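Side-chain contacts in WbbZ protein (PDB 6X1L), which is of unknown function but belongs to the polysaccharide pyruvyl transferase family, so it possibly transfers pyruvyl groups to a polysaccharide: residues 111-114 against 119-122; 69-74 against 86-91; 42-47 against 157-162; 150-155 against 230-235. All blocks are in the same frame, centred on the assembly; numbering follows the deposited sequence.

Contact 1 (111-114 against 119-122); sequences DLFI and KFVV
Phe113 and Phe120 bring their rings together where helix 110-115 lies against strand 120-124. The two elements belong to a beta-alpha-beta unit that begins with strand 98-104, in a six-stranded parallel sheet. The tight part of the contact is between these rings: Phe113 CD1 is 3.5 Å from Phe120 CD2. The ring centroids are 5.1 Å apart and the planes meet at 40°, so the pair is neither stacked nor edge-to-face. Phe113 has its CG beside the backbone N and anti to the carbonyl carbon (chi1 -69°). This carries the ring towards the strand. Leu112 reaches the other side chain at its rim. Its CG sits at the ring edge of Phe120, in the plane, 3.9 Å from CE2. The packing is looser towards Val122, where CG2 stands 4.2 Å from Phe113 CE1. All four residues are buried. Ile101 backs Phe113 from the neighbouring strand, and Val99 packs on Phe120 in the same way. The outer side of the helix is different. Asp111 and Ile114 are exposed there and take no part in the contact. Lys119, at the start of the second segment, is partly exposed, and its NZ is hydrogen-bonded to the backbone O atoms of Ile93 and Phe96. A carbonyl also borders the packed side: Leu112 O, which accepts a hydrogen bond from Asn116 ND2, approaches Phe120 CE2 obliquely at 3.7 Å.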
loop_
_atom_site.group_PDB
_atom_site.type_symbol
_atom_site.label_atom_id
_atom_site.label_comp_id
_atom_site.label_asym_id
_atom_site.label_seq_id
_atom_site.Cartn_x
_atom_site.Cartn_y
_atom_site.Cartn_z
ATOM N N ASP A 111 -16.045 0.539 32.705
ATOM C CA ASP A 111 -15.671 1.641 33.585
ATOM C C ASP A 111 -15.451 2.932 32.806
ATOM O O ASP A 111 -15.786 4.016 33.295
ATOM C CB ASP A 111 -14.415 1.272 34.377
ATOM C CG ASP A 111 -14.016 2.341 35.384
ATOM O OD1 ASP A 111 -14.884 3.139 35.799
ATOM O OD2 ASP A 111 -12.825 2.383 35.762
ATOM N N LEU A 112 -14.904 2.840 31.592
ATOM C CA LEU A 112 -14.648 4.042 30.804
ATOM C C LEU A 112 -15.945 4.733 30.399
ATOM O O LEU A 112 -16.044 5.965 30.455
ATOM C CB LEU A 112 -13.823 3.694 29.566
ATOM C CG LEU A 112 -13.455 4.876 28.668
ATOM C CD1 LEU A 112 -12.481 5.807 29.375
ATOM C CD2 LEU A 112 -12.885 4.394 27.344
ATOM N N PHE A 113 -16.956 3.961 29.994
ATOM C CA PHE A 113 -18.165 4.566 29.450
ATOM C C PHE A 113 -19.150 4.977 30.538
ATOM O O PHE A 113 -19.903 5.938 30.345
ATOM C CB PHE A 113 -18.812 3.614 28.444
ATOM C CG PHE A 113 -18.003 3.439 27.193
ATOM C CD1 PHE A 113 -18.106 4.352 26.155
ATOM C CD2 PHE A 113 -17.114 2.384 27.068
ATOM C CE1 PHE A 113 -17.348 4.204 25.005
ATOM C CE2 PHE A 113 -16.352 2.232 25.919
ATOM C CZ PHE A 113 -16.471 3.143 24.889
ATOM N N ILE A 114 -19.152 4.287 31.681
ATOM C CA ILE A 114 -20.020 4.702 32.782
ATOM C C ILE A 114 -19.531 6.013 33.384
ATOM O O ILE A 114 -20.325 6.919 33.658
ATOM C CB ILE A 114 -20.112 3.587 33.839
ATOM C CG1 ILE A 114 -20.898 2.398 33.284
ATOM C CG2 ILE A 114 -20.747 4.110 35.130
ATOM C CD1 ILE A 114 -20.790 1.141 34.119
ATOM N N LYS A 119 -19.677 13.104 28.650
ATOM C CA LYS A 119 -18.860 13.647 27.576
ATOM C C LYS A 119 -18.863 12.806 26.310
ATOM O O LYS A 119 -18.494 13.325 25.251
ATOM C CB LYS A 119 -17.409 13.833 28.048
ATOM C CG LYS A 119 -17.302 14.516 29.402
ATOM C CD LYS A 119 -15.900 15.030 29.672
ATOM C CE LYS A 119 -15.576 16.221 28.791
ATOM N NZ LYS A 119 -14.242 16.788 29.124
ATOM N N PHE A 120 -19.293 11.548 26.379
ATOM C CA PHE A 120 -19.239 10.634 25.246
ATOM C C PHE A 120 -20.484 10.748 24.379
ATOM O O PHE A 120 -21.610 10.793 24.884
ATOM C CB PHE A 120 -19.103 9.186 25.723
ATOM C CG PHE A 120 -17.692 8.736 25.934
ATOM C CD1 PHE A 120 -16.652 9.290 25.210
ATOM C CD2 PHE A 120 -17.407 7.740 26.851
ATOM C CE1 PHE A 120 -15.353 8.860 25.404
ATOM C CE2 PHE A 120 -16.114 7.307 27.050
ATOM C CZ PHE A 120 -15.086 7.867 26.329
ATOM N N VAL A 121 -20.272 10.782 23.068
ATOM C CA VAL A 121 -21.321 10.544 22.084
ATOM C C VAL A 121 -20.848 9.359 21.255
ATOM O O VAL A 121 -19.846 9.461 20.534
ATOM C CB VAL A 121 -21.598 11.775 21.214
ATOM C CG1 VAL A 121 -22.692 11.471 20.203
ATOM C CG2 VAL A 121 -21.995 12.960 22.091
ATOM N N VAL A 122 -21.540 8.228 21.379
ATOM C CA VAL A 122 -21.045 6.948 20.883
ATOM C C VAL A 122 -21.862 6.529 19.671
ATOM O O VAL A 122 -23.087 6.381 19.757
ATOM C CB VAL A 122 -21.095 5.858 21.964
ATOM C CG1 VAL A 122 -20.411 4.594 21.457
ATOM C CG2 VAL A 122 -20.451 6.349 23.249
#

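Contact 2 (69-74 against 86-91); sequences LIFGGG and HDFIQN
Phe71 and Phe88 both hold CG anti to the backbone N, with chi1 at -173° and -179°. From strand 67-71 and helix 84-92 the two side chains are thus sent across the gap towards each other. The planes are only 25° apart and the centroids 5.9 Å, so the rings are nearly parallel but so displaced that little of one lies over the other. The closest atoms are Phe71 CE1 and Phe88 CD2, at 3.8 Å. Ile89 covers one face of the Phe71 ring. Its CG1 lies beside the backbone N, and the extended chain carries CD1 to 4.0 Å from the Phe71 ring centroid, a CH-pi contact shifted towards the CD2-CE2 side. Leu69, two residues earlier in the strand, adds a smaller contact, with CD2 at 4.0 Å from Phe88 CE2. No hydrogen bond crosses the interface. On the far side of the helix His86 ND1 donates to Asp87 OD1, and the His86 ring stacks on Tyr109. Phe88 also meets Tyr56 edge-to-face. Strand and helix segments run nearly antiparallel, with axes 11.1 Å apart, as the first two elements of a beta-alpha-beta unit completed by strand 98-104. Strand 67-71 lies inside the parallel sheet, hydrogen-bonded to strand 23-27 along one edge and to strand 98-104 along the other.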
loop_
_atom_site.group_PDB
_atom_site.type_symbol
_atom_site.label_atom_id
_atom_site.label_comp_id
_atom_site.label_asym_id
_atom_site.label_seq_id
_atom_site.Cartn_x
_atom_site.Cartn_y
_atom_site.Cartn_z
ATOM N N LEU A 69 -13.487 16.294 20.233
ATOM C CA LEU A 69 -12.607 15.280 19.666
ATOM C C LEU A 69 -13.439 14.281 18.872
ATOM O O LEU A 69 -14.357 13.653 19.417
ATOM C CB LEU A 69 -11.815 14.565 20.758
ATOM C CG LEU A 69 -11.001 13.358 20.276
ATOM C CD1 LEU A 69 -9.800 13.796 19.441
ATOM C CD2 LEU A 69 -10.559 12.485 21.444
ATOM N N ILE A 70 -13.133 14.147 17.589
ATOM C CA ILE A 70 -13.733 13.127 16.740
ATOM C C ILE A 70 -12.757 11.958 16.735
ATOM O O ILE A 70 -11.676 12.038 16.141
ATOM C CB ILE A 70 -14.004 13.643 15.326
ATOM C CG1 ILE A 70 -14.785 14.956 15.368
ATOM C CG2 ILE A 70 -14.741 12.594 14.508
ATOM C CD1 ILE A 70 -16.191 14.830 15.938
ATOM N N PHE A 71 -13.120 10.875 17.416
ATOM C CA PHE A 71 -12.278 9.688 17.451
ATOM C C PHE A 71 -12.714 8.747 16.335
ATOM O O PHE A 71 -13.868 8.302 16.310
ATOM C CB PHE A 71 -12.347 8.995 18.809
ATOM C CG PHE A 71 -11.368 7.868 18.953
ATOM C CD1 PHE A 71 -10.006 8.121 18.987
ATOM C CD2 PHE A 71 -11.805 6.559 19.043
ATOM C CE1 PHE A 71 -9.098 7.088 19.111
ATOM C CE2 PHE A 71 -10.902 5.521 19.168
ATOM C CZ PHE A 71 -9.547 5.785 19.202
ATOM N N GLY A 72 -11.789 8.442 15.423
ATOM C CA GLY A 72 -12.147 7.691 14.234
ATOM C C GLY A 72 -12.715 6.325 14.564
ATOM O O GLY A 72 -12.409 5.729 15.597
ATOM N N GLY A 73 -13.561 5.832 13.666
ATOM C CA GLY A 73 -14.214 4.558 13.877
ATOM C C GLY A 73 -13.242 3.396 13.824
ATOM O O GLY A 73 -12.087 3.521 13.420
ATOM N N GLY A 74 -13.728 2.240 14.243
ATOM C CA GLY A 74 -12.933 1.032 14.207
ATOM C C GLY A 74 -13.348 0.088 15.317
ATOM O O GLY A 74 -14.388 0.254 15.948
ATOM N N HIS A 86 -8.193 2.945 24.033
ATOM C CA HIS A 86 -8.679 3.238 25.376
ATOM C C HIS A 86 -7.762 4.221 26.091
ATOM O O HIS A 86 -8.235 5.139 26.771
ATOM C CB HIS A 86 -8.810 1.939 26.172
ATOM C CG HIS A 86 -8.986 2.142 27.644
ATOM N ND1 HIS A 86 -7.921 2.268 28.510
ATOM C CD2 HIS A 86 -10.103 2.231 28.406
ATOM C CE1 HIS A 86 -8.374 2.432 29.741
ATOM N NE2 HIS A 86 -9.695 2.412 29.705
ATOM N N ASP A 87 -6.445 4.049 25.943
ATOM C CA ASP A 87 -5.504 4.954 26.598
ATOM C C ASP A 87 -5.542 6.342 25.970
ATOM O O ASP A 87 -5.414 7.348 26.675
ATOM C CB ASP A 87 -4.090 4.376 26.539
ATOM C CG ASP A 87 -3.923 3.149 27.417
ATOM O OD1 ASP A 87 -4.867 2.814 28.162
ATOM O OD2 ASP A 87 -2.845 2.519 27.359
ATOM N N PHE A 88 -5.710 6.417 24.647
ATOM C CA PHE A 88 -5.772 7.719 23.989
ATOM C C PHE A 88 -6.968 8.528 24.476
ATOM O O PHE A 88 -6.847 9.726 24.756
ATOM C CB PHE A 88 -5.837 7.550 22.472
ATOM C CG PHE A 88 -5.875 8.853 21.725
ATOM C CD1 PHE A 88 -4.702 9.519 21.412
ATOM C CD2 PHE A 88 -7.082 9.418 21.344
ATOM C CE1 PHE A 88 -4.730 10.722 20.731
ATOM C CE2 PHE A 88 -7.118 10.623 20.664
ATOM C CZ PHE A 88 -5.940 11.276 20.358
ATOM N N ILE A 89 -8.133 7.889 24.576
ATOM C CA ILE A 89 -9.334 8.611 24.974
ATOM C C ILE A 89 -9.251 9.027 26.436
ATOM O O ILE A 89 -9.583 10.163 26.791
ATOM C CB ILE A 89 -10.580 7.756 24.691
ATOM C CG1 ILE A 89 -10.726 7.529 23.185
ATOM C CG2 ILE A 89 -11.822 8.417 25.258
ATOM C CD1 ILE A 89 -11.942 6.718 22.802
ATOM N N GLN A 90 -8.784 8.126 27.304
ATOM C CA GLN A 90 -8.760 8.427 28.731
ATOM C C GLN A 90 -7.764 9.535 29.053
ATOM O O GLN A 90 -8.008 10.357 29.945
ATOM C CB GLN A 90 -8.435 7.166 29.529
ATOM C CG GLN A 90 -8.639 7.328 31.023
ATOM C CD GLN A 90 -8.465 6.029 31.779
ATOM O OE1 GLN A 90 -9.161 5.776 32.763
ATOM N NE2 GLN A 90 -7.531 5.199 31.328
ATOM N N ASN A 91 -6.640 9.580 28.338
ATOM C CA ASN A 91 -5.633 10.604 28.582
ATOM C C ASN A 91 -5.982 11.948 27.958
ATOM O O ASN A 91 -5.364 12.955 28.315
ATOM C CB ASN A 91 -4.270 10.138 28.059
ATOM C CG ASN A 91 -3.747 8.917 28.795
ATOM O OD1 ASN A 91 -4.074 8.692 29.960
ATOM N ND2 ASN A 91 -2.929 8.122 28.115
#

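Contact 3 (42-47 against 157-162); sequences TYDFFE and NKYLSL
Asp44 on helix 33-48 is gripped by two successive side chains, Lys158 and Tyr159. Lys158 NZ makes a salt bridge to Asp44 OD1 at 2.8 Å. It arrives from above the carboxylate plane, 58° out of it. Tyr159 OH donates to Asp44 OD2, also at 2.8 Å, on the syn side and 23° out of the plane. The Tyr159 ring meets this oxygen with its edge, and ring and carboxylate planes are 47° apart. Both partners come from the direction opposite to the aspartate. Lys158 takes the crowded position at its first torsion, with CG between the backbone N and the carbonyl carbon. Beyond CG the chain is fully extended, which carries NZ out to the helix. Glu47 OE2 stays 4.5 Å from Lys158 NZ, beyond a salt bridge. The next shell fixes the carboxylate further. Arg207 NH2 makes salt bridges to both Asp44 OD1 and Glu47 OE1, and the backbone N of Asp155 probably donates to Asp44 OD2. Counting that probable bond, each oxygen of this buried group has at least two partners. Tyr159 also packs on Leu154 and on Ile214 of helix 203-218, and Lys158 O receives a bond from Arg211 of that same helix. The result is a buried carboxylate bridged by Lys158, Tyr159 and Arg207, where a helix packed against the first parallel sheet is tied to the link that leads into the second, consistent with the two-domain GT-B fold.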
loop_
_atom_site.group_PDB
_atom_site.type_symbol
_atom_site.label_atom_id
_atom_site.label_comp_id
_atom_site.label_asym_id
_atom_site.label_seq_id
_atom_site.Cartn_x
_atom_site.Cartn_y
_atom_site.Cartn_z
ATOM N N THR A 42 -14.004 8.190 5.960
ATOM C CA THR A 42 -14.274 9.335 6.824
ATOM C C THR A 42 -13.864 10.637 6.147
ATOM O O THR A 42 -14.563 11.649 6.263
ATOM C CB THR A 42 -13.552 9.167 8.160
ATOM O OG1 THR A 42 -13.936 7.921 8.753
ATOM C CG2 THR A 42 -13.921 10.296 9.111
ATOM N N TYR A 43 -12.743 10.629 5.417
ATOM C CA TYR A 43 -12.358 11.828 4.682
ATOM C C TYR A 43 -13.351 12.124 3.566
ATOM O O TYR A 43 -13.681 13.288 3.316
ATOM C CB TYR A 43 -10.933 11.677 4.138
ATOM C CG TYR A 43 -9.903 11.571 5.241
ATOM C CD1 TYR A 43 -9.887 12.486 6.286
ATOM C CD2 TYR A 43 -8.972 10.541 5.259
ATOM C CE1 TYR A 43 -8.961 12.393 7.308
ATOM C CE2 TYR A 43 -8.038 10.435 6.279
ATOM C CZ TYR A 43 -8.039 11.365 7.300
ATOM O OH TYR A 43 -7.114 11.265 8.316
ATOM N N ASP A 44 -13.842 11.083 2.886
ATOM C CA ASP A 44 -14.901 11.275 1.900
ATOM C C ASP A 44 -16.149 11.857 2.552
ATOM O O ASP A 44 -16.820 12.720 1.975
ATOM C CB ASP A 44 -15.228 9.945 1.219
ATOM C CG ASP A 44 -14.055 9.393 0.417
ATOM O OD1 ASP A 44 -13.040 10.102 0.286
ATOM O OD2 ASP A 44 -14.150 8.250 -0.076
ATOM N N PHE A 45 -16.469 11.394 3.760
ATOM C CA PHE A 45 -17.655 11.877 4.462
ATOM C C PHE A 45 -17.518 13.347 4.846
ATOM O O PHE A 45 -18.469 14.122 4.698
ATOM C CB PHE A 45 -17.900 11.012 5.695
ATOM C CG PHE A 45 -18.969 11.547 6.610
ATOM C CD1 PHE A 45 -20.303 11.291 6.360
ATOM C CD2 PHE A 45 -18.634 12.300 7.721
ATOM C CE1 PHE A 45 -21.287 11.779 7.202
ATOM C CE2 PHE A 45 -19.613 12.794 8.558
ATOM C CZ PHE A 45 -20.940 12.532 8.302
ATOM N N PHE A 46 -16.344 13.750 5.340
ATOM C CA PHE A 46 -16.126 15.151 5.687
ATOM C C PHE A 46 -16.241 16.052 4.465
ATOM O O PHE A 46 -16.889 17.104 4.517
ATOM C CB PHE A 46 -14.753 15.327 6.335
ATOM C CG PHE A 46 -14.649 14.745 7.715
ATOM C CD1 PHE A 46 -15.779 14.561 8.493
ATOM C CD2 PHE A 46 -13.415 14.387 8.238
ATOM C CE1 PHE A 46 -15.684 14.029 9.766
ATOM C CE2 PHE A 46 -13.312 13.856 9.509
ATOM C CZ PHE A 46 -14.449 13.677 10.275
ATOM N N GLU A 47 -15.613 15.658 3.356
ATOM C CA GLU A 47 -15.621 16.503 2.167
ATOM C C GLU A 47 -17.021 16.622 1.578
ATOM O O GLU A 47 -17.411 17.697 1.108
ATOM C CB GLU A 47 -14.644 15.952 1.126
ATOM C CG GLU A 47 -13.189 15.972 1.569
ATOM C CD GLU A 47 -12.242 15.460 0.494
ATOM O OE1 GLU A 47 -11.073 15.156 0.819
ATOM O OE2 GLU A 47 -12.667 15.359 -0.677
ATOM N N ASN A 157 -16.108 5.167 -6.614
ATOM C CA ASN A 157 -15.719 5.292 -8.014
ATOM C C ASN A 157 -14.379 5.989 -8.207
ATOM O O ASN A 157 -13.774 5.847 -9.276
ATOM C CB ASN A 157 -16.810 6.019 -8.797
ATOM C CG ASN A 157 -18.012 5.138 -9.065
ATOM O OD1 ASN A 157 -18.870 4.963 -8.202
ATOM N ND2 ASN A 157 -18.075 4.570 -10.264
ATOM N N LYS A 158 -13.891 6.727 -7.213
ATOM C CA LYS A 158 -12.588 7.362 -7.348
ATOM C C LYS A 158 -11.445 6.458 -6.903
ATOM O O LYS A 158 -10.280 6.855 -7.016
ATOM C CB LYS A 158 -12.546 8.682 -6.574
ATOM C CG LYS A 158 -12.571 8.545 -5.072
ATOM C CD LYS A 158 -12.536 9.920 -4.426
ATOM C CE LYS A 158 -12.585 9.825 -2.915
ATOM N NZ LYS A 158 -12.559 11.172 -2.289
ATOM N N TYR A 159 -11.747 5.255 -6.417
ATOM C CA TYR A 159 -10.741 4.273 -6.039
ATOM C C TYR A 159 -10.576 3.157 -7.063
ATOM O O TYR A 159 -9.585 2.423 -7.000
ATOM C CB TYR A 159 -11.095 3.645 -4.684
ATOM C CG TYR A 159 -11.217 4.632 -3.549
ATOM C CD1 TYR A 159 -12.416 5.303 -3.309
ATOM C CD2 TYR A 159 -10.146 4.884 -2.704
ATOM C CE1 TYR A 159 -12.533 6.206 -2.274
ATOM C CE2 TYR A 159 -10.256 5.787 -1.656
ATOM C CZ TYR A 159 -11.455 6.443 -1.447
ATOM O OH TYR A 159 -11.574 7.347 -0.413
ATOM N N LEU A 160 -11.518 3.008 -7.991
ATOM C CA LEU A 160 -11.544 1.850 -8.871
ATOM C C LEU A 160 -10.482 1.960 -9.958
ATOM O O LEU A 160 -10.198 3.047 -10.468
ATOM C CB LEU A 160 -12.925 1.697 -9.509
ATOM C CG LEU A 160 -14.107 1.555 -8.544
ATOM C CD1 LEU A 160 -15.427 1.450 -9.300
ATOM C CD2 LEU A 160 -13.919 0.360 -7.622
ATOM N N SER A 161 -9.895 0.821 -10.307
ATOM C CA SER A 161 -9.026 0.739 -11.472
ATOM C C SER A 161 -9.769 0.291 -12.720
ATOM O O SER A 161 -9.285 0.535 -13.833
ATOM C CB SER A 161 -7.867 -0.228 -11.205
ATOM O OG SER A 161 -8.325 -1.571 -11.151
ATOM N N LEU A 162 -10.926 -0.356 -12.553
ATOM C CA LEU A 162 -11.727 -0.898 -13.654
ATOM C C LEU A 162 -10.964 -1.959 -14.441
ATOM O O LEU A 162 -11.250 -2.203 -15.616
ATOM C CB LEU A 162 -12.226 0.209 -14.586
ATOM C CG LEU A 162 -13.118 1.260 -13.927
ATOM C CD1 LEU A 162 -13.706 2.201 -14.971
ATOM C CD2 LEU A 162 -14.216 0.587 -13.120
#

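Contact 4 (150-155 against 230-235); sequences MAFYLD and VAILAS
Phe152 lies across Ile232, whose CG2 methyl sits over one face of the ring, offset towards the rim and 4.3 Å above the plane. The nearer atoms are on the other branch of the isoleucine. Ile232 CD1 is 3.9 Å from Phe152 CE2, and Ile232 CG1 is 3.9 Å from Phe152 CZ. The two side chains cross at about a right angle. Ile232 uses both branches because CG1 is beside its backbone N (chi1 -74°), with CG2 on the carbonyl-carbon side. This lets CG2 also touch Ala151 CB, at 3.8 Å. One residue further along the helix, Leu233 CD2 meets Leu154 CD2 methyl to methyl, 3.9 Å apart. The interface is wholly apolar. Ala151 and Phe152 belong to a 3-10 turn and Leu154 follows it, its N bonded to Ala151 O at 3.0 Å. Within helix 228-236, Ser235 OG donates back to Ala231 O at 2.8 Å, tilted 34° from the carbonyl plane. Ser235 N reaches the same oxygen from the opposite face. Ser235 OG is also bonded to Thr266 OG1, which ties this helix to strand 266-268. Other parts close the surroundings: Tyr263 packs on Phe152, and Met213, Ile214 and Leu217 of helix 203-218 pack on Leu233. On the other side of the turn, Tyr153 meets Phe45 of helix 33-48 edge-to-face. The contact is thus apolar packing of a 3-10 turn on helix 228-236, with the turn set between that helix and helix 33-48.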
loop_
_atom_site.group_PDB
_atom_site.type_symbol
_atom_site.label_atom_id
_atom_site.label_comp_id
_atom_site.label_asym_id
_atom_site.label_seq_id
_atom_site.Cartn_x
_atom_site.Cartn_y
_atom_site.Cartn_z
HETATM N N MSE A 150 -18.132 3.238 8.777
HETATM C CA MSE A 150 -17.820 4.347 7.877
HETATM C C MSE A 150 -17.534 3.889 6.443
HETATM O O MSE A 150 -17.871 4.594 5.488
HETATM C CB MSE A 150 -16.622 5.151 8.395
HETATM C CG MSE A 150 -16.871 5.924 9.679
HETATM SE SE MSE A 150 -18.368 7.174 9.557
HETATM C CE MSE A 150 -17.679 8.387 8.198
ATOM N N ALA A 151 -16.934 2.702 6.293
ATOM C CA ALA A 151 -16.522 2.248 4.965
ATOM C C ALA A 151 -17.688 2.156 3.990
ATOM O O ALA A 151 -17.473 2.229 2.777
ATOM C CB ALA A 151 -15.813 0.895 5.054
ATOM N N PHE A 152 -18.922 2.023 4.479
ATOM C CA PHE A 152 -20.036 2.062 3.543
ATOM C C PHE A 152 -20.231 3.449 2.942
ATOM O O PHE A 152 -20.911 3.573 1.918
ATOM C CB PHE A 152 -21.307 1.554 4.232
ATOM C CG PHE A 152 -21.219 0.105 4.633
ATOM C CD1 PHE A 152 -21.511 -0.901 3.720
ATOM C CD2 PHE A 152 -20.800 -0.253 5.903
ATOM C CE1 PHE A 152 -21.407 -2.236 4.072
ATOM C CE2 PHE A 152 -20.698 -1.586 6.267
ATOM C CZ PHE A 152 -21.000 -2.580 5.348
ATOM N N TYR A 153 -19.612 4.481 3.522
ATOM C CA TYR A 153 -19.613 5.826 2.955
ATOM C C TYR A 153 -18.531 6.036 1.901
ATOM O O TYR A 153 -18.402 7.154 1.393
ATOM C CB TYR A 153 -19.423 6.877 4.054
ATOM C CG TYR A 153 -20.691 7.271 4.780
ATOM C CD1 TYR A 153 -21.496 8.298 4.299
ATOM C CD2 TYR A 153 -21.074 6.629 5.949
ATOM C CE1 TYR A 153 -22.653 8.668 4.957
ATOM C CE2 TYR A 153 -22.230 6.992 6.616
ATOM C CZ TYR A 153 -23.014 8.012 6.114
ATOM O OH TYR A 153 -24.166 8.377 6.771
ATOM N N LEU A 154 -17.751 5.009 1.575
ATOM C CA LEU A 154 -16.631 5.183 0.652
ATOM C C LEU A 154 -17.126 5.620 -0.721
ATOM O O LEU A 154 -18.012 4.992 -1.306
ATOM C CB LEU A 154 -15.843 3.878 0.546
ATOM C CG LEU A 154 -14.473 3.913 -0.141
ATOM C CD1 LEU A 154 -13.460 4.650 0.718
ATOM C CD2 LEU A 154 -14.011 2.494 -0.425
ATOM N N ASP A 155 -16.552 6.709 -1.235
ATOM C CA ASP A 155 -16.860 7.202 -2.579
ATOM C C ASP A 155 -16.136 6.314 -3.589
ATOM O O ASP A 155 -15.094 6.666 -4.149
ATOM C CB ASP A 155 -16.460 8.666 -2.715
ATOM C CG ASP A 155 -16.879 9.265 -4.041
ATOM O OD1 ASP A 155 -17.627 8.598 -4.788
ATOM O OD2 ASP A 155 -16.455 10.401 -4.336
ATOM N N VAL A 230 -11.887 -6.230 4.240
ATOM C CA VAL A 230 -11.825 -6.964 2.981
ATOM C C VAL A 230 -13.227 -7.388 2.559
ATOM O O VAL A 230 -13.637 -7.196 1.408
ATOM C CB VAL A 230 -10.886 -8.176 3.105
ATOM C CG1 VAL A 230 -10.957 -9.027 1.840
ATOM C CG2 VAL A 230 -9.458 -7.718 3.369
ATOM N N ALA A 231 -13.987 -7.963 3.492
ATOM C CA ALA A 231 -15.355 -8.367 3.186
ATOM C C ALA A 231 -16.204 -7.173 2.774
ATOM O O ALA A 231 -16.997 -7.263 1.829
ATOM C CB ALA A 231 -15.972 -9.083 4.387
ATOM N N ILE A 232 -16.046 -6.041 3.465
ATOM C CA ILE A 232 -16.814 -4.849 3.119
ATOM C C ILE A 232 -16.432 -4.347 1.730
ATOM O O ILE A 232 -17.300 -4.080 0.890
ATOM C CB ILE A 232 -16.628 -3.761 4.194
ATOM C CG1 ILE A 232 -17.423 -4.124 5.457
ATOM C CG2 ILE A 232 -17.069 -2.406 3.663
ATOM C CD1 ILE A 232 -17.187 -3.190 6.613
ATOM N N LEU A 233 -15.128 -4.218 1.463
ATOM C CA LEU A 233 -14.680 -3.739 0.157
ATOM C C LEU A 233 -15.186 -4.637 -0.961
ATOM O O LEU A 233 -15.738 -4.159 -1.958
ATOM C CB LEU A 233 -13.155 -3.657 0.118
ATOM C CG LEU A 233 -12.454 -2.502 0.831
ATOM C CD1 LEU A 233 -10.952 -2.629 0.633
ATOM C CD2 LEU A 233 -12.960 -1.160 0.318
ATOM N N ALA A 234 -15.010 -5.952 -0.809
ATOM C CA ALA A 234 -15.493 -6.879 -1.824
ATOM C C ALA A 234 -17.007 -6.803 -1.982
ATOM O O ALA A 234 -17.520 -6.964 -3.095
ATOM C CB ALA A 234 -15.056 -8.301 -1.480
ATOM N N SER A 235 -17.734 -6.552 -0.886
ATOM C CA SER A 235 -19.184 -6.390 -0.976
ATOM C C SER A 235 -19.550 -5.138 -1.761
ATOM O O SER A 235 -20.476 -5.162 -2.579
ATOM C CB SER A 235 -19.804 -6.338 0.424
ATOM O OG SER A 235 -19.656 -7.574 1.097
#

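The contacts form two pairs. Contacts 1 and 2 share the first parallel sheet, with centres about 11 Å apart. They meet directly where Phe120 CZ packs on Ile89 CG2 at 3.5 Å, which joins the apolar packing of two consecutive beta-alpha-beta units. Contacts 3 and 4 lie at the junction of the two sheet-bearing halves, with centres about 10 Å apart. Phe45 CB touches CE of the selenomethionine Met150 at 3.6 Å. Contact 1 is about 31 Å from contact 3, centre to centre; contact 2 comes nearer, its closest atoms about 4 Å from contact 3 and about 5 Å from contact 4, without touching. The function is uncharacterized, and no catalytic or binding role can be assigned to these contacts.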